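Local coordinates for CopC (Methylosinus trichosporium OB3b, PDB 5ICU), which binds copper(II) and probably takes part in periplasmic copper homeostasis, as a member of the CopC family, at residues A[77-80]-A[86-89]. Residues are numbered along the deposited sequence; the frame is centred on the assembly and turned at random.
Sequences FRVL and IVEG
Four backbone hydrogen bonds join Phe77 to Gly89 and Val79 to Val87, each pair bonded in both directions. Val79 N reaches Val87 O at 2.8 Å, and the return bond from Val87 N to Val79 O is nearly straight, 170° at the hydrogen. Between them, at the non-hydrogen-bonded pair Arg78-Glu88, the chains draw closer, and Glu88 CA directs a C-H to Phe77 O at 3.2 Å. The Phe77 ring lies across the neighbouring strand: with CG set between its own N and carbonyl carbon (chi1 57°), it turns back over the glycine, whose CA sits 3.8 Å from the ring centroid in a CH-pi contact over the face. Gly89 has no side chain, and the ring of Phe77 occupies the side of the sheet where one would point, an aromatic-over-glycine packing known from antiparallel cross-strand pairs. With an alanine at Phe77, the Gly89 backbone would probably lose its aromatic cover, and a gap would be likely to open toward Leu24. These segments belong to the hairpin of strands 71-80 and 86-95 in the cupredoxin-like beta sandwich of CopC; the loop joining them carries Asp83 and His85, which bind copper(II) together with His1. On the face shared by Phe77, Val79 and Val87, the two valines lie side by side, Val79 CG2 being 3.9 Å from Val87 CB. On the other face the extended Arg78 chain carries its guanidinium over Ile86, whose CG2 sits beneath the centre of the flat group, 4.0 Å from Arg78 CZ. Leu80 CD1 crosses to Ile86 CG1 at 4.1 Å, while Glu88 bends away to a salt bridge with Lys90.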
loop_
_atom_site.group_PDB
_atom_site.type_symbol
_atom_site.label_atom_id
_atom_site.label_comp_id
_atom_site.label_asym_id
_atom_site.label_seq_id
_atom_site.Cartn_x
_atom_site.Cartn_y
_atom_site.Cartn_z
ATOM N N PHE A 77 6.510 1.618 0.038
ATOM C CA PHE A 77 6.314 2.199 -1.294
ATOM C C PHE A 77 7.516 3.004 -1.701
ATOM O O PHE A 77 8.158 3.612 -0.878
ATOM C CB PHE A 77 5.008 2.983 -1.412
ATOM C CG PHE A 77 4.872 4.083 -0.414
ATOM C CD1 PHE A 77 4.276 3.826 0.819
ATOM C CD2 PHE A 77 5.332 5.389 -0.646
ATOM C CE1 PHE A 77 4.161 4.796 1.784
ATOM C CE2 PHE A 77 5.198 6.376 0.322
ATOM C CZ PHE A 77 4.643 6.061 1.540
ATOM N N ARG A 78 7.762 3.020 -3.013
ATOM C CA ARG A 78 8.856 3.790 -3.549
ATOM C C ARG A 78 8.381 4.293 -4.902
ATOM O O ARG A 78 8.245 3.498 -5.853
ATOM C CB ARG A 78 10.062 2.887 -3.658
ATOM C CG ARG A 78 11.406 3.680 -3.928
ATOM C CD ARG A 78 12.648 2.832 -3.691
ATOM N NE ARG A 78 13.875 3.584 -3.989
ATOM C CZ ARG A 78 14.392 3.777 -5.201
ATOM N NH1 ARG A 78 13.827 3.275 -6.272
ATOM N NH2 ARG A 78 15.505 4.504 -5.344
ATOM N N VAL A 79 8.030 5.577 -4.965
ATOM C CA VAL A 79 7.324 6.131 -6.102
ATOM C C VAL A 79 8.181 7.150 -6.809
ATOM O O VAL A 79 9.005 7.819 -6.182
ATOM C CB VAL A 79 5.955 6.751 -5.685
ATOM C CG1 VAL A 79 5.094 5.695 -4.987
ATOM C CG2 VAL A 79 6.115 7.980 -4.801
ATOM N N LEU A 80 7.937 7.274 -8.111
ATOM C CA LEU A 80 8.557 8.363 -8.906
ATOM C C LEU A 80 7.539 9.473 -9.055
ATOM O O LEU A 80 6.505 9.283 -9.659
ATOM C CB LEU A 80 9.031 7.844 -10.271
ATOM C CG LEU A 80 9.734 8.924 -11.121
ATOM C CD1 LEU A 80 10.953 9.479 -10.478
ATOM C CD2 LEU A 80 10.017 8.376 -12.475
ATOM N N ILE A 86 12.155 10.981 -6.259
ATOM C CA ILE A 86 11.761 9.699 -5.683
ATOM C C ILE A 86 11.363 9.892 -4.226
ATOM O O ILE A 86 12.041 10.589 -3.474
ATOM C CB ILE A 86 12.926 8.693 -5.789
ATOM C CG1 ILE A 86 13.338 8.517 -7.249
ATOM C CG2 ILE A 86 12.564 7.368 -5.133
ATOM C CD1 ILE A 86 14.701 7.893 -7.414
ATOM N N VAL A 87 10.259 9.248 -3.855
ATOM C CA VAL A 87 9.748 9.234 -2.496
ATOM C C VAL A 87 9.588 7.781 -2.017
ATOM O O VAL A 87 8.925 6.968 -2.684
ATOM C CB VAL A 87 8.404 9.980 -2.396
ATOM C CG1 VAL A 87 7.759 9.775 -1.040
ATOM C CG2 VAL A 87 8.575 11.468 -2.724
ATOM N N GLU A 88 10.176 7.462 -0.870
ATOM C CA GLU A 88 9.949 6.215 -0.170
ATOM C C GLU A 88 9.172 6.434 1.098
ATOM O O GLU A 88 9.334 7.456 1.776
ATOM C CB GLU A 88 11.260 5.497 0.172
ATOM C CG GLU A 88 12.139 6.162 1.216
ATOM C CD GLU A 88 11.826 5.940 2.674
ATOM O OE1 GLU A 88 11.197 4.988 3.063
ATOM O OE2 GLU A 88 12.374 6.737 3.522
ATOM N N GLY A 89 8.361 5.430 1.467
ATOM C CA GLY A 89 7.758 5.440 2.801
ATOM C C GLY A 89 7.238 4.047 3.096
ATOM O O GLY A 89 7.413 3.100 2.340
#